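Local coordinates for hemerythrin-like domain-containing protein (Streptococcus mutans, PDB 2QKP) that is of unknown function but combines hemerythrin-like and PAS family regions, this C-terminal piece being the PAS domain, probably a sensory or ligand-binding module, at residues A[14-18]-A[19-23]; A[79-82]-A[83-87]. All blocks are in the same frame, centred on the assembly; numbering follows the deposited sequence.

Contact 1 (A[14-18]-A[19-23]); sequences GYLSV and EQANL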
loop_
_atom_site.group_PDB
_atom_site.type_symbol
_atom_site.label_atom_id
_atom_site.label_comp_id
_atom_site.label_asym_id
_atom_site.label_seq_id
_atom_site.Cartn_x
_atom_site.Cartn_y
_atom_site.Cartn_z
ATOM N N GLY A 14 -9.464 12.075 2.097
ATOM C CA GLY A 14 -9.033 13.368 2.675
ATOM C C GLY A 14 -8.007 14.118 1.836
ATOM O O GLY A 14 -8.266 14.420 0.651
ATOM N N TYR A 15 -6.833 14.355 2.438
ATOM C CA TYR A 15 -5.781 15.183 1.855
ATOM C C TYR A 15 -4.384 14.675 2.105
ATOM O O TYR A 15 -4.077 14.224 3.195
ATOM C CB TYR A 15 -5.868 16.604 2.424
ATOM C CG TYR A 15 -7.114 17.296 1.975
ATOM C CD1 TYR A 15 -8.289 17.214 2.720
ATOM C CD2 TYR A 15 -7.123 18.020 0.792
ATOM C CE1 TYR A 15 -9.453 17.844 2.279
ATOM C CE2 TYR A 15 -8.269 18.647 0.350
ATOM C CZ TYR A 15 -9.423 18.546 1.091
ATOM O OH TYR A 15 -10.550 19.176 0.635
ATOM N N LEU A 16 -3.525 14.798 1.092
ATOM C CA LEU A 16 -2.085 14.537 1.241
ATOM C C LEU A 16 -1.374 15.502 0.314
ATOM O O LEU A 16 -1.942 15.914 -0.696
ATOM C CB LEU A 16 -1.706 13.130 0.772
ATOM C CG LEU A 16 -2.284 11.951 1.569
ATOM C CD1 LEU A 16 -1.999 10.660 0.824
ATOM C CD2 LEU A 16 -1.693 11.881 2.967
ATOM N N SER A 17 -0.117 15.801 0.623
ATOM C CA SER A 17 0.752 16.419 -0.393
ATOM C C SER A 17 1.368 15.265 -1.189
ATOM O O SER A 17 1.335 14.139 -0.748
ATOM C CB SER A 17 1.858 17.225 0.303
ATOM O OG SER A 17 2.689 16.366 1.058
ATOM N N VAL A 18 1.937 15.551 -2.356
ATOM C CA VAL A 18 2.721 14.594 -3.104
ATOM C C VAL A 18 3.863 14.025 -2.237
ATOM O O VAL A 18 4.076 12.805 -2.216
ATOM C CB VAL A 18 3.323 15.254 -4.397
ATOM C CG1 VAL A 18 4.476 14.395 -4.953
ATOM C CG2 VAL A 18 2.245 15.433 -5.447
ATOM N N GLU A 19 4.534 14.884 -1.456
ATOM C CA GLU A 19 5.622 14.416 -0.581
ATOM C C GLU A 19 5.077 13.356 0.394
ATOM O O GLU A 19 5.679 12.308 0.592
ATOM C CB GLU A 19 6.227 15.612 0.193
ATOM C CG GLU A 19 7.210 15.248 1.342
ATOM C CD GLU A 19 7.313 16.340 2.462
ATOM O OE1 GLU A 19 6.487 17.303 2.529
ATOM O OE2 GLU A 19 8.230 16.228 3.315
ATOM N N GLN A 20 3.905 13.619 0.958
ATOM C CA GLN A 20 3.313 12.674 1.925
ATOM C C GLN A 20 2.817 11.377 1.260
ATOM O O GLN A 20 2.986 10.294 1.839
ATOM C CB GLN A 20 2.179 13.304 2.695
ATOM C CG GLN A 20 2.678 14.316 3.764
ATOM C CD GLN A 20 1.546 15.126 4.305
ATOM O OE1 GLN A 20 0.572 15.413 3.595
ATOM N NE2 GLN A 20 1.649 15.506 5.597
ATOM N N ALA A 21 2.224 11.503 0.078
ATOM C CA ALA A 21 1.744 10.298 -0.647
ATOM C C ALA A 21 2.967 9.446 -0.978
ATOM O O ALA A 21 2.939 8.229 -0.826
ATOM C CB ALA A 21 0.962 10.650 -1.892
ATOM N N ASN A 22 4.040 10.084 -1.437
ATOM C CA ASN A 22 5.290 9.367 -1.704
ATOM C C ASN A 22 5.848 8.692 -0.450
ATOM O O ASN A 22 6.238 7.521 -0.504
ATOM C CB ASN A 22 6.351 10.320 -2.332
ATOM C CG ASN A 22 7.600 9.565 -2.775
ATOM O OD1 ASN A 22 7.495 8.627 -3.542
ATOM N ND2 ASN A 22 8.781 9.956 -2.259
ATOM N N LEU A 23 5.896 9.407 0.686
ATOM C CA LEU A 23 6.346 8.769 1.935
ATOM C C LEU A 23 5.492 7.544 2.290
ATOM O O LEU A 23 5.999 6.507 2.687
ATOM C CB LEU A 23 6.243 9.748 3.092
ATOM C CG LEU A 23 7.371 10.776 3.151
ATOM C CD1 LEU A 23 6.933 11.889 4.070
ATOM C CD2 LEU A 23 8.708 10.148 3.608
HETATM O O HOH W 1 3.536 18.214 2.927
#

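Contact 2 (A[79-82]-A[83-87]); sequences KKVF and ELLRN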
loop_
_atom_site.group_PDB
_atom_site.type_symbol
_atom_site.label_atom_id
_atom_site.label_comp_id
_atom_site.label_asym_id
_atom_site.label_seq_id
_atom_site.Cartn_x
_atom_site.Cartn_y
_atom_site.Cartn_z
ATOM N N LYS A 79 2.667 -11.499 -19.865
ATOM C CA LYS A 79 1.735 -11.035 -20.891
ATOM C C LYS A 79 0.329 -11.620 -20.712
ATOM O O LYS A 79 -0.665 -10.910 -20.885
ATOM C CB LYS A 79 2.254 -11.391 -22.281
ATOM C CG LYS A 79 3.475 -10.611 -22.704
ATOM C CD LYS A 79 4.079 -11.231 -23.955
ATOM C CE LYS A 79 4.966 -10.232 -24.696
ATOM N NZ LYS A 79 5.897 -10.956 -25.630
ATOM N N LYS A 80 0.247 -12.911 -20.379
ATOM C CA LYS A 80 -1.056 -13.564 -20.212
ATOM C C LYS A 80 -1.792 -12.978 -19.003
ATOM O O LYS A 80 -3.015 -12.814 -19.044
ATOM C CB LYS A 80 -0.924 -15.074 -20.006
ATOM C CG LYS A 80 -0.476 -15.844 -21.249
ATOM C CD LYS A 80 -0.589 -17.345 -21.040
ATOM C CE LYS A 80 0.734 -17.962 -20.585
ATOM N NZ LYS A 80 0.788 -19.434 -20.900
ATOM N N VAL A 81 -1.037 -12.710 -17.937
ATOM C CA VAL A 81 -1.599 -12.028 -16.758
ATOM C C VAL A 81 -2.161 -10.664 -17.165
ATOM O O VAL A 81 -3.290 -10.311 -16.803
ATOM C CB VAL A 81 -0.570 -11.848 -15.614
ATOM C CG1 VAL A 81 -1.160 -10.950 -14.526
ATOM C CG2 VAL A 81 -0.121 -13.211 -15.045
ATOM N N PHE A 82 -1.373 -9.879 -17.896
ATOM C CA PHE A 82 -1.823 -8.515 -18.283
ATOM C C PHE A 82 -3.082 -8.581 -19.130
ATOM O O PHE A 82 -3.973 -7.754 -18.997
ATOM C CB PHE A 82 -0.734 -7.769 -19.062
ATOM C CG PHE A 82 0.290 -7.086 -18.182
ATOM C CD1 PHE A 82 0.749 -7.695 -17.019
ATOM C CD2 PHE A 82 0.811 -5.851 -18.541
ATOM C CE1 PHE A 82 1.718 -7.069 -16.188
ATOM C CE2 PHE A 82 1.782 -5.224 -17.730
ATOM C CZ PHE A 82 2.228 -5.842 -16.557
ATOM N N GLU A 83 -3.167 -9.590 -19.999
ATOM C CA GLU A 83 -4.350 -9.735 -20.829
ATOM C C GLU A 83 -5.626 -10.025 -20.021
ATOM O O GLU A 83 -6.690 -9.439 -20.288
ATOM C CB GLU A 83 -4.153 -10.818 -21.915
ATOM C CG GLU A 83 -5.423 -10.922 -22.756
ATOM C CD GLU A 83 -5.322 -11.826 -23.963
ATOM O OE1 GLU A 83 -4.848 -12.983 -23.814
ATOM O OE2 GLU A 83 -5.771 -11.377 -25.055
ATOM N N LEU A 84 -5.522 -10.925 -19.055
ATOM C CA LEU A 84 -6.643 -11.295 -18.187
ATOM C C LEU A 84 -7.148 -10.071 -17.447
ATOM O O LEU A 84 -8.348 -9.850 -17.340
ATOM C CB LEU A 84 -6.205 -12.302 -17.122
ATOM C CG LEU A 84 -6.098 -13.782 -17.516
ATOM C CD1 LEU A 84 -5.224 -14.537 -16.510
ATOM C CD2 LEU A 84 -7.509 -14.368 -17.588
ATOM N N LEU A 85 -6.215 -9.294 -16.894
ATOM C CA LEU A 85 -6.582 -8.103 -16.119
ATOM C C LEU A 85 -7.218 -7.027 -16.992
ATOM O O LEU A 85 -8.234 -6.455 -16.620
ATOM C CB LEU A 85 -5.326 -7.546 -15.394
ATOM C CG LEU A 85 -4.739 -8.467 -14.340
ATOM C CD1 LEU A 85 -3.381 -7.874 -13.806
ATOM C CD2 LEU A 85 -5.710 -8.821 -13.172
ATOM N N ARG A 86 -6.583 -6.731 -18.125
ATOM C CA ARG A 86 -7.077 -5.681 -19.001
ATOM C C ARG A 86 -8.472 -6.027 -19.541
ATOM O O ARG A 86 -9.360 -5.187 -19.576
ATOM C CB ARG A 86 -6.094 -5.370 -20.130
ATOM C CG ARG A 86 -6.648 -4.244 -20.992
ATOM C CD ARG A 86 -5.894 -4.147 -22.260
ATOM N NE ARG A 86 -4.587 -3.531 -22.070
ATOM C CZ ARG A 86 -4.327 -2.221 -22.161
ATOM N NH1 ARG A 86 -5.291 -1.331 -22.378
ATOM N NH2 ARG A 86 -3.072 -1.792 -22.013
ATOM N N ASN A 87 -8.685 -7.298 -19.898
ATOM C CA ASN A 87 -10.010 -7.698 -20.383
ATOM C C ASN A 87 -11.109 -7.824 -19.324
ATOM O O ASN A 87 -12.292 -8.029 -19.651
ATOM C CB ASN A 87 -9.878 -8.959 -21.242
ATOM C CG ASN A 87 -9.260 -8.653 -22.574
ATOM O OD1 ASN A 87 -9.570 -7.622 -23.201
ATOM N ND2 ASN A 87 -8.386 -9.534 -23.030
HETATM O O HOH W 2 -4.544 -14.319 -20.742
HETATM O O HOH W 3 -2.977 -5.579 -21.544
#

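Contact 1 (A[14-18]-A[19-23])
The carboxamide of Gln20 meets the backbone of Ser17 at its oxygen: Ser17 N gives its hydrogen to Gln20 OE1 at 3.1 Å, nearly straight at 167°, the donor lying 17° from the plane of the side-chain carbonyl. That oxygen also accepts from Gln8 NE2 and from Gln42 NE2 of the second subunit, which probably fixes the rotation of the amide. CG of Gln20 is anti to the carbonyl carbon, beside the backbone N (chi1 -74°), and the extended chain beyond it carries OE1 back to the residue before the helix. In return, Ser17 OG accepts from Gln20 N at 3.0 Å. The two reciprocal bonds form a capping box: the hydroxyl of Ser17, the N-cap, gives the first-turn Gln20 N-H an acceptor that a helix start lacks, and the side chain of Gln20 does the same for the N-H of the cap residue itself. The serine hydroxyl spends its own hydrogen on a water 2.8 Å from OG, which in turn donates to the carboxylate of Glu19, 3.1 Å from OE1. Ala21 N bonds to Ser17 O at 2.9 Å and Asn22 N to Val18 O at 2.8 Å. On the apolar side Leu16 CD1 rests against Ala21 CB at 4.0 Å. Strand 14-16 of the small hairpin 9-11/14-16 runs into helix 18-27, and Phe11 of strand 9-11 touches both Leu16 and Ala21. The second subunit adds Tyr43 against Leu16, Phe34 against Gln20 and a bond from Gly12 N to Asn22 OD1, which places this strand-to-helix junction in the dimer interface.

Contact 2 (A[79-82]-A[83-87])
Four successive i to i+4 hydrogen bonds, from Glu83 N to Lys79 O at 3.0 Å through to Arg86 N to Phe82 O at 2.9 Å, keep this stretch in regular alpha-helical geometry. One turn apart on the inner side, Val81 and Leu85 lie alongside each other and point the same way, CG1 of Val81 meeting CD1 of Leu85 at 3.9 Å. The CG1 branch of Val81 is anti to its own nitrogen (chi1 171°), which turns that methyl toward the following turn. Leu84 instead brings its CG to 3.6 Å from Lys80 O. Lys80 O also takes a hydrogen from a water at 2.7 Å, in addition to its bond from Leu84 N; the same water reaches the Glu83 carboxylate only weakly. A second water lies in the guanidinium plane of Arg86, at its edge, and accepts from NE at 2.7 Å. The bend of that side chain at chi3 (-76°) helps to set the direction of the guanidinium, whose NH2 bonds to Lys37 O. Val81 and Leu85 both touch Tyr110 on strand 104-114, and Phe82 and Leu85 touch Val123 on strand 120-129. An amphipathic helix laid with its apolar residues on an antiparallel sheet of strand order 2-1-5-4-3 is characteristic of the PAS fold.

How the contacts relate
The two contacts come in series along the chain: 14-18 with 19-23 first, then 79-82 with 83-87. Their centres are 30 Å apart and lie on opposite sides of the chain's centre; the nearest atoms remain about 20 Å from each other. They share no helix or sheet. Contact 1 belongs to the N-terminal hairpin and helix 18-27, where the second subunit packs closely, whereas contact 2 lies within helix 72-86 on the five-stranded sheet, and no other chain of the assembly touches it. Together they show local contacts in different settings, a helix start lying in the dimer interface and a helix interior packed on the PAS sheet.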